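PDB 4GS5: acyl-CoA synthetase (AMP-forming)/AMP-acid ligase II-like protein from Dyadobacter fermentans, which probably activates a carboxylic acid, perhaps a medium-chain fatty acid, with ATP as an acyl-adenylate and transfers the acyl group to coenzyme A. Local coordinates for residues 139-142 against 143-146; 261-264 against 265-269; 92-95 against 96-100; 160-163 against 164-168. All coordinates share one frame; numbering follows the deposited sequence.

Interaction 1: 139-142 against 143-146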
loop_
_atom_site.group_PDB
_atom_site.type_symbol
_atom_site.label_atom_id
_atom_site.label_comp_id
_atom_site.label_asym_id
_atom_site.label_seq_id
_atom_site.Cartn_x
_atom_site.Cartn_y
_atom_site.Cartn_z
ATOM N N GLU A 139 17.821 -14.074 -2.521
ATOM C CA GLU A 139 18.795 -14.020 -3.613
ATOM C C GLU A 139 20.202 -14.391 -3.169
ATOM O O GLU A 139 21.021 -14.886 -3.961
ATOM C CB GLU A 139 18.811 -12.627 -4.239
ATOM C CG GLU A 139 17.630 -12.369 -5.147
ATOM C CD GLU A 139 17.759 -13.082 -6.482
ATOM O OE1 GLU A 139 18.758 -12.821 -7.196
ATOM O OE2 GLU A 139 16.865 -13.902 -6.807
ATOM N N ASN A 140 20.479 -14.129 -1.899
ATOM C CA ASN A 140 21.802 -14.333 -1.339
ATOM C C ASN A 140 21.934 -15.777 -0.849
ATOM O O ASN A 140 21.380 -16.151 0.193
ATOM C CB ASN A 140 22.026 -13.330 -0.208
ATOM C CG ASN A 140 23.440 -13.358 0.324
ATOM O OD1 ASN A 140 24.132 -14.373 0.221
ATOM N ND2 ASN A 140 23.880 -12.239 0.899
ATOM N N SER A 141 22.658 -16.589 -1.616
ATOM C CA SER A 141 22.699 -18.032 -1.382
ATOM C C SER A 141 23.376 -18.435 -0.079
ATOM O O SER A 141 23.521 -19.621 0.213
ATOM C CB SER A 141 23.340 -18.761 -2.565
ATOM O OG SER A 141 22.364 -19.049 -3.556
ATOM N N ALA A 142 23.791 -17.445 0.699
ATOM C CA ALA A 142 24.301 -17.693 2.037
ATOM C C ALA A 142 23.151 -17.617 3.034
ATOM O O ALA A 142 23.253 -18.123 4.149
ATOM C CB ALA A 142 25.365 -16.686 2.387
ATOM N N THR A 143 22.053 -16.986 2.617
ATOM C CA THR A 143 20.900 -16.795 3.489
ATOM C C THR A 143 19.629 -17.420 2.925
ATOM O O THR A 143 18.677 -17.660 3.663
ATOM C CB THR A 143 20.638 -15.295 3.789
ATOM O OG1 THR A 143 20.347 -14.589 2.571
ATOM C CG2 THR A 143 21.849 -14.658 4.474
ATOM N N SER A 144 19.603 -17.693 1.626
ATOM C CA SER A 144 18.375 -18.202 1.020
ATOM C C SER A 144 17.905 -19.492 1.688
ATOM O O SER A 144 16.702 -19.709 1.858
ATOM C CB SER A 144 18.542 -18.424 -0.483
ATOM O OG SER A 144 19.606 -19.321 -0.744
ATOM N N GLY A 145 18.850 -20.341 2.068
ATOM C CA GLY A 145 18.510 -21.631 2.647
ATOM C C GLY A 145 17.903 -21.521 4.034
ATOM O O GLY A 145 17.349 -22.491 4.558
ATOM N N GLN A 146 18.009 -20.335 4.631
ATOM C CA GLN A 146 17.500 -20.108 5.980
ATOM C C GLN A 146 16.279 -19.198 6.004
ATOM O O GLN A 146 15.865 -18.766 7.074
ATOM C CB GLN A 146 18.585 -19.489 6.875
ATOM C CG GLN A 146 19.729 -20.419 7.228
ATOM C CD GLN A 146 20.634 -20.702 6.049
ATOM O OE1 GLN A 146 21.386 -19.828 5.604
ATOM N NE2 GLN A 146 20.569 -21.926 5.533
HETATM O O HOH W 1 21.677 -20.391 2.570
#
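A single carbonyl oxygen, Asn-140 O, is gripped by two consecutive backbone amides that come at it from opposite faces of its plane. Thr-143 N donates at 2.7 Å to Asn-140 O and stands well above the carbonyl plane rather than on a lone pair. Ser-144 N reaches the same Asn-140 O at 2.8 Å, tilted less, but with a more bent N-H...O angle of 140°. A third group crowds this oxygen: Thr-143 OG1 lies 3.0 Å from Asn-140 O, where chi1 of 62° folds the hydroxyl back over its own backbone. The hydroxyl is hydrogen-bonded to Ile-137 O and to Asn-114 ND2.

The Asn-140 side chain takes a different part. CG is anti to the backbone N (chi1 -173°), and OD1 thereby accepts from Ala-142 N at 3.1 Å, while the flank of the side chain, Asn-140 CB, rests 3.5 Å from Thr-143 OG1. Further on, Ser-144 OG sits 3.4 Å from Ser-141 CA. Water 1 links the two sides of the bend, donating to Ser-141 O and accepting from Gly-145 N at 2.9 Å.

The chain has just left helix 131-139, and Asn-140 is the first residue with non-helical backbone angles. With the side-chain carbonyl holding the amide two residues on and the backbone carbonyl holding those three and four on, the arrangement is an Asx turn overlapping a beta turn, which leads into the 3-10 segment that starts at Ser-144.

Interaction 2: 261-264 against 265-269; sequences VLDQ and IDQRI
Ile-265 has CG1 anti to its backbone N (chi1 -168°), which leaves the CG2 branch leaning back along the helix to lie 3.0 Å from Leu-262 O. Gln-267 instead sets CG anti to its carbonyl carbon (chi1 -59°), and this brings Gln-267 CG to 3.1 Å from Asp-263 O. From there its extended chain runs beside the Asp-263 side chain, both pointing the same way. The carboxylate and amide planes stand 84° apart, and Asp-263 OD1 to Gln-267 NE2 measures 4.0 Å, a proximity rather than a bond. The firmer partner of Asp-263 is Asn-251, whose ND2 pairs with OD2; Asp-266 OD1 likewise bonds to Cys-284 N.

Four backbone bonds join residues four apart, from Ile-265 N to Val-261 O through to Arg-268 N to Gln-264 O. The shortest is Asp-266 N to Leu-262 O at 2.9 Å. Asp-263, the second residue of the helix, would probably interact favourably with the helix dipole. Ile-265 packs on Cys-284 and Leu-296, so this is the N-terminal end of amphipathic helix 262-276, begun by Val-261 at the N-cap and laid against strands 282-289 and 295-301.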
loop_
_atom_site.group_PDB
_atom_site.type_symbol
_atom_site.label_atom_id
_atom_site.label_comp_id
_atom_site.label_asym_id
_atom_site.label_seq_id
_atom_site.Cartn_x
_atom_site.Cartn_y
_atom_site.Cartn_z
ATOM N N VAL A 261 -10.528 1.477 -16.712
ATOM C CA VAL A 261 -9.514 2.397 -16.187
ATOM C C VAL A 261 -9.138 3.373 -17.305
ATOM O O VAL A 261 -8.684 2.950 -18.375
ATOM C CB VAL A 261 -8.268 1.637 -15.683
ATOM C CG1 VAL A 261 -7.254 2.607 -15.037
ATOM C CG2 VAL A 261 -8.655 0.530 -14.689
ATOM N N LEU A 262 -9.348 4.672 -17.080
ATOM C CA LEU A 262 -9.202 5.632 -18.177
ATOM C C LEU A 262 -7.802 5.660 -18.796
ATOM O O LEU A 262 -7.665 5.650 -20.018
ATOM C CB LEU A 262 -9.626 7.035 -17.751
ATOM C CG LEU A 262 -11.135 7.150 -17.475
ATOM C CD1 LEU A 262 -11.438 8.486 -16.784
ATOM C CD2 LEU A 262 -11.966 6.978 -18.760
ATOM N N ASP A 263 -6.768 5.680 -17.966
ATOM C CA ASP A 263 -5.414 5.778 -18.501
ATOM C C ASP A 263 -5.017 4.498 -19.240
ATOM O O ASP A 263 -4.194 4.536 -20.151
ATOM C CB ASP A 263 -4.381 6.188 -17.431
ATOM C CG ASP A 263 -3.996 5.050 -16.492
ATOM O OD1 ASP A 263 -2.793 4.710 -16.426
ATOM O OD2 ASP A 263 -4.884 4.512 -15.794
ATOM N N GLN A 264 -5.622 3.374 -18.870
ATOM C CA GLN A 264 -5.341 2.121 -19.580
ATOM C C GLN A 264 -5.976 2.124 -20.957
ATOM O O GLN A 264 -5.358 1.714 -21.938
ATOM C CB GLN A 264 -5.810 0.904 -18.784
ATOM C CG GLN A 264 -4.983 0.647 -17.545
ATOM C CD GLN A 264 -5.408 -0.608 -16.809
ATOM O OE1 GLN A 264 -6.324 -1.322 -17.237
ATOM N NE2 GLN A 264 -4.741 -0.887 -15.689
ATOM N N ILE A 265 -7.219 2.571 -21.037
ATOM C CA ILE A 265 -7.856 2.648 -22.344
ATOM C C ILE A 265 -7.129 3.694 -23.199
ATOM O O ILE A 265 -6.960 3.508 -24.409
ATOM C CB ILE A 265 -9.397 2.877 -22.259
ATOM C CG1 ILE A 265 -10.029 2.647 -23.626
ATOM C CG2 ILE A 265 -9.748 4.252 -21.727
ATOM C CD1 ILE A 265 -9.995 1.183 -24.035
ATOM N N ASP A 266 -6.650 4.766 -22.558
ATOM C CA ASP A 266 -5.889 5.798 -23.262
ATOM C C ASP A 266 -4.638 5.204 -23.917
ATOM O O ASP A 266 -4.327 5.526 -25.067
ATOM C CB ASP A 266 -5.481 6.928 -22.315
ATOM C CG ASP A 266 -6.503 8.048 -22.259
ATOM O OD1 ASP A 266 -7.468 8.020 -23.052
ATOM O OD2 ASP A 266 -6.333 8.973 -21.433
ATOM N N GLN A 267 -3.928 4.336 -23.190
ATOM C CA GLN A 267 -2.703 3.724 -23.714
ATOM C C GLN A 267 -3.018 2.871 -24.934
ATOM O O GLN A 267 -2.270 2.864 -25.903
ATOM C CB GLN A 267 -1.980 2.865 -22.658
ATOM C CG GLN A 267 -1.559 3.618 -21.391
ATOM C CD GLN A 267 -0.842 2.723 -20.376
ATOM O OE1 GLN A 267 -0.720 1.510 -20.572
ATOM N NE2 GLN A 267 -0.363 3.325 -19.287
ATOM N N ARG A 268 -4.127 2.146 -24.874
ATOM C CA ARG A 268 -4.586 1.336 -26.006
ATOM C C ARG A 268 -4.948 2.160 -27.243
ATOM O O ARG A 268 -4.616 1.788 -28.370
ATOM C CB ARG A 268 -5.763 0.449 -25.590
ATOM C CG ARG A 268 -5.318 -0.743 -24.774
ATOM C CD ARG A 268 -6.471 -1.498 -24.130
ATOM N NE ARG A 268 -5.971 -2.441 -23.131
ATOM C CZ ARG A 268 -5.457 -3.631 -23.422
ATOM N NH1 ARG A 268 -5.380 -4.030 -24.686
ATOM N NH2 ARG A 268 -5.017 -4.422 -22.449
ATOM N N ILE A 269 -5.631 3.280 -27.035
ATOM C CA ILE A 269 -5.928 4.187 -28.134
ATOM C C ILE A 269 -4.671 4.894 -28.664
ATOM O O ILE A 269 -4.556 5.160 -29.860
ATOM C CB ILE A 269 -6.973 5.218 -27.709
ATOM C CG1 ILE A 269 -8.341 4.538 -27.658
ATOM C CG2 ILE A 269 -6.989 6.393 -28.668
ATOM C CD1 ILE A 269 -9.368 5.301 -26.882
#

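Interaction 3: 92-95 against 96-100; sequences GLMM and LVRGM
Gly-92 O stands 3.6 Å from Leu-96 N and accepts from Met-95 N. Leu-93 O takes over: Val-97 N donates to it, and Leu-96 N makes a weak, bent bond to the same oxygen. The Leu-93 side chain meets Leu-96 obliquely, Leu-93 CD2 at 3.7 Å from Leu-96 CD1.

Next comes Met-94, a selenomethionine, whose O accepts a nearly straight bond (174°) from Arg-98 N at 3.0 Å. Its side chain bends at both chi2 (-67°) and chi3, curling forward along the helix to cross that of Arg-98 at about a right angle. Met-94 CB stands 4.2 Å from Arg-98 CZ, over the centre of one guanidinium face, while Met-94 CE lies 3.8 Å from Arg-98 NE. The SE of selenomethionine Met-95 sits at the guanidinium edge, 3.4 Å from Arg-98 NH1, and Met-95 O accepts from Gly-99 N.

All this lies on helix 90-102, which links strands 80-83 and 105-109; Val-97 packs on Phe-30 of helix 22-36, Met-94 on Leu-62 of helix 59-72, and Met-95 on Phe-126 and Ala-128 of strand 126-129. The chemistry implies a buried guanidinium, presumably charged, with carbon over one face and the selenium of the labelled methionine at its edge, packing that would restrict how it turns.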
loop_
_atom_site.group_PDB
_atom_site.type_symbol
_atom_site.label_atom_id
_atom_site.label_comp_id
_atom_site.label_asym_id
_atom_site.label_seq_id
_atom_site.Cartn_x
_atom_site.Cartn_y
_atom_site.Cartn_z
ATOM N N GLY A 92 9.882 0.595 12.713
ATOM C CA GLY A 92 10.701 -0.136 13.658
ATOM C C GLY A 92 10.197 0.001 15.078
ATOM O O GLY A 92 10.142 -0.978 15.814
ATOM N N LEU A 93 9.850 1.220 15.482
ATOM C CA LEU A 93 9.323 1.430 16.827
ATOM C C LEU A 93 8.071 0.576 17.102
ATOM O O LEU A 93 7.877 0.112 18.217
ATOM C CB LEU A 93 9.065 2.916 17.085
ATOM C CG LEU A 93 10.356 3.746 17.032
ATOM C CD1 LEU A 93 10.082 5.207 17.338
ATOM C CD2 LEU A 93 11.359 3.173 18.020
HETATM N N MSE A 94 7.234 0.338 16.093
HETATM C CA MSE A 94 6.061 -0.511 16.326
HETATM C C MSE A 94 6.440 -1.946 16.724
HETATM O O MSE A 94 5.710 -2.611 17.461
HETATM C CB MSE A 94 5.078 -0.495 15.145
HETATM C CG MSE A 94 4.121 0.700 15.166
HETATM SE SE MSE A 94 2.828 0.699 16.660
HETATM C CE MSE A 94 2.683 -1.205 16.969
HETATM N N MSE A 95 7.585 -2.428 16.257
HETATM C CA MSE A 95 8.015 -3.766 16.657
HETATM C C MSE A 95 8.313 -3.801 18.158
HETATM O O MSE A 95 8.069 -4.823 18.830
HETATM C CB MSE A 95 9.242 -4.207 15.853
HETATM C CG MSE A 95 8.941 -4.521 14.398
HETATM SE SE MSE A 95 7.740 -6.041 14.242
HETATM C CE MSE A 95 8.896 -7.423 14.965
ATOM N N LEU A 96 8.827 -2.683 18.687
ATOM C CA LEU A 96 9.134 -2.582 20.122
ATOM C C LEU A 96 7.867 -2.552 20.965
ATOM O O LEU A 96 7.783 -3.208 22.002
ATOM C CB LEU A 96 9.959 -1.328 20.415
ATOM C CG LEU A 96 11.250 -1.172 19.606
ATOM C CD1 LEU A 96 11.982 0.083 20.051
ATOM C CD2 LEU A 96 12.125 -2.403 19.776
ATOM N N VAL A 97 6.889 -1.768 20.516
ATOM C CA VAL A 97 5.596 -1.671 21.181
ATOM C C VAL A 97 4.909 -3.025 21.249
ATOM O O VAL A 97 4.456 -3.444 22.321
ATOM C CB VAL A 97 4.663 -0.664 20.467
ATOM C CG1 VAL A 97 3.246 -0.748 21.038
ATOM C CG2 VAL A 97 5.222 0.754 20.602
ATOM N N ARG A 98 4.830 -3.712 20.107
ATOM C CA ARG A 98 4.272 -5.070 20.077
ATOM C C ARG A 98 5.031 -5.961 21.053
ATOM O O ARG A 98 4.435 -6.668 21.862
ATOM C CB ARG A 98 4.346 -5.663 18.666
ATOM C CG ARG A 98 3.417 -4.994 17.665
ATOM C CD ARG A 98 3.849 -5.293 16.227
ATOM N NE ARG A 98 3.070 -4.528 15.258
ATOM C CZ ARG A 98 3.490 -4.219 14.035
ATOM N NH1 ARG A 98 4.688 -4.607 13.621
ATOM N NH2 ARG A 98 2.714 -3.522 13.227
ATOM N N GLY A 99 6.355 -5.907 20.979
ATOM C CA GLY A 99 7.201 -6.662 21.887
ATOM C C GLY A 99 6.891 -6.446 23.358
ATOM O O GLY A 99 6.873 -7.400 24.139
HETATM N N MSE A 100 6.656 -5.198 23.754
HETATM C CA MSE A 100 6.411 -4.912 25.163
HETATM C C MSE A 100 4.969 -5.193 25.566
HETATM O O MSE A 100 4.697 -5.605 26.693
HETATM C CB MSE A 100 6.777 -3.470 25.499
HETATM C CG MSE A 100 8.263 -3.214 25.567
HETATM SE SE MSE A 100 8.542 -1.349 25.961
HETATM C CE MSE A 100 7.800 -0.559 24.344
#

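Interaction 4: 160-163 against 164-168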
loop_
_atom_site.group_PDB
_atom_site.type_symbol
_atom_site.label_atom_id
_atom_site.label_comp_id
_atom_site.label_asym_id
_atom_site.label_seq_id
_atom_site.Cartn_x
_atom_site.Cartn_y
_atom_site.Cartn_z
ATOM N N VAL A 160 3.987 -6.219 -3.398
ATOM C CA VAL A 160 5.084 -7.011 -3.930
ATOM C C VAL A 160 5.030 -7.153 -5.454
ATOM O O VAL A 160 3.949 -7.305 -6.032
ATOM C CB VAL A 160 5.029 -8.385 -3.250
ATOM C CG1 VAL A 160 5.857 -9.419 -3.989
ATOM C CG2 VAL A 160 5.454 -8.249 -1.787
ATOM N N ASN A 161 6.180 -7.084 -6.116
ATOM C CA ASN A 161 6.185 -7.275 -7.570
ATOM C C ASN A 161 6.005 -8.747 -7.974
ATOM O O ASN A 161 6.088 -9.651 -7.132
ATOM C CB ASN A 161 7.411 -6.638 -8.253
ATOM C CG ASN A 161 8.737 -7.262 -7.811
ATOM O OD1 ASN A 161 8.872 -8.481 -7.719
ATOM N ND2 ASN A 161 9.724 -6.411 -7.533
ATOM N N HIS A 162 5.754 -8.971 -9.260
ATOM C CA HIS A 162 5.386 -10.297 -9.754
ATOM C C HIS A 162 6.418 -11.385 -9.444
ATOM O O HIS A 162 6.058 -12.459 -8.954
ATOM C CB HIS A 162 5.087 -10.255 -11.251
ATOM C CG HIS A 162 4.412 -11.493 -11.765
ATOM N ND1 HIS A 162 4.970 -12.294 -12.740
ATOM C CD2 HIS A 162 3.232 -12.064 -11.436
ATOM C CE1 HIS A 162 4.155 -13.302 -12.995
ATOM N NE2 HIS A 162 3.093 -13.188 -12.220
ATOM N N ALA A 163 7.690 -11.114 -9.720
ATOM C CA ALA A 163 8.752 -12.081 -9.418
ATOM C C ALA A 163 8.870 -12.433 -7.926
ATOM O O ALA A 163 9.079 -13.595 -7.570
ATOM C CB ALA A 163 10.102 -11.600 -9.979
ATOM N N LEU A 164 8.729 -11.451 -7.042
ATOM C CA LEU A 164 8.807 -11.754 -5.626
ATOM C C LEU A 164 7.521 -12.479 -5.191
ATOM O O LEU A 164 7.557 -13.393 -4.373
ATOM C CB LEU A 164 9.073 -10.484 -4.791
ATOM C CG LEU A 164 9.007 -10.662 -3.278
ATOM C CD1 LEU A 164 10.067 -11.635 -2.795
ATOM C CD2 LEU A 164 9.114 -9.324 -2.497
ATOM N N ALA A 165 6.390 -12.095 -5.765
ATOM C CA ALA A 165 5.140 -12.787 -5.458
ATOM C C ALA A 165 5.226 -14.284 -5.825
ATOM O O ALA A 165 4.797 -15.154 -5.059
ATOM C CB ALA A 165 3.970 -12.120 -6.168
HETATM N N MSE A 166 5.802 -14.585 -6.980
HETATM C CA MSE A 166 5.990 -15.982 -7.393
HETATM C C MSE A 166 6.897 -16.775 -6.446
HETATM O O MSE A 166 6.630 -17.947 -6.166
HETATM C CB MSE A 166 6.527 -16.069 -8.828
HETATM C CG MSE A 166 5.526 -15.652 -9.898
HETATM SE SE MSE A 166 4.102 -16.950 -10.154
HETATM C CE MSE A 166 2.613 -15.739 -10.486
ATOM N N GLN A 167 7.968 -16.146 -5.970
ATOM C CA GLN A 167 8.861 -16.747 -4.969
ATOM C C GLN A 167 8.181 -17.009 -3.621
ATOM O O GLN A 167 8.401 -18.048 -2.988
ATOM C CB GLN A 167 10.076 -15.848 -4.719
ATOM C CG GLN A 167 11.192 -15.992 -5.748
ATOM C CD GLN A 167 12.354 -15.047 -5.478
ATOM O OE1 GLN A 167 12.213 -13.828 -5.572
ATOM N NE2 GLN A 167 13.506 -15.608 -5.141
ATOM N N ILE A 168 7.379 -16.049 -3.176
ATOM C CA ILE A 168 6.665 -16.174 -1.916
ATOM C C ILE A 168 5.647 -17.307 -1.981
ATOM O O ILE A 168 5.483 -18.041 -1.008
ATOM C CB ILE A 168 5.991 -14.861 -1.521
ATOM C CG1 ILE A 168 7.054 -13.850 -1.078
ATOM C CG2 ILE A 168 4.981 -15.097 -0.401
ATOM C CD1 ILE A 168 6.560 -12.425 -0.998
#
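The start of helix 162-169 carries a side-chain N-cap. Asn-161 precedes the first helical residue, and its OD1 accepts from Leu-164 N at 3.0 Å, the donor lying almost in line with the side-chain C=O. A chi1 of 63° turns the amide back over its own backbone and so over this first turn. One residue on, Ala-165 N donates to Asn-161 O at 2.8 Å.

Val-160, one place before the cap, closes the turn from the apolar side. Its CG1 presses 3.5 Å from Leu-164 CG, tighter than a usual carbon contact, the two side chains crossing at about a right angle. The same methyl lies 4.0 Å from Ala-165 CB, the pairing across the cap that defines a hydrophobic staple, and it also approaches Ile-168. Leu-155 continues this cluster, touching both Val-160 and Ile-168.

On another side, Met-166, a selenomethionine, reaches back to His-162. Met-166 CG lies over one ring face, offset toward the rim, 4.2 Å from the His-162 ring centroid, a CH-pi contact; SE meets the ring only obliquely. Met-166 CE comes within 3.1 Å of His-162 NE2.

Chemically, the helix start is secured twice over: the side-chain cap takes up Leu-164 N, which has no carbonyl of a preceding helical turn to bond, and an apolar clasp shields the buried side.

In the fold
Along the chain the order is interaction 3, interaction 1, interaction 4, then interaction 2. Interactions 1 and 4 are neighbours, their centres about 16 Å apart: helix 131-139 ends at interaction 1, and Glu-139 OE2 packs 4.1 Å from Gln-167 NE2 of interaction 4. Interaction 3 lies about 27 Å from each of these, centre to centre, in the same AMP-binding region of the chain; helix 90-102 connects strands 80-83 and 105-109, and helix 162-169 connects strands 153-155 and 175-180. Interaction 2, in helix 262-276, stands about 44 Å from interaction 3 between centres, across the chain's centre. This separation is consistent with the large N-terminal and small C-terminal domains of adenylate-forming enzymes, which in relatives reorient between half-reactions.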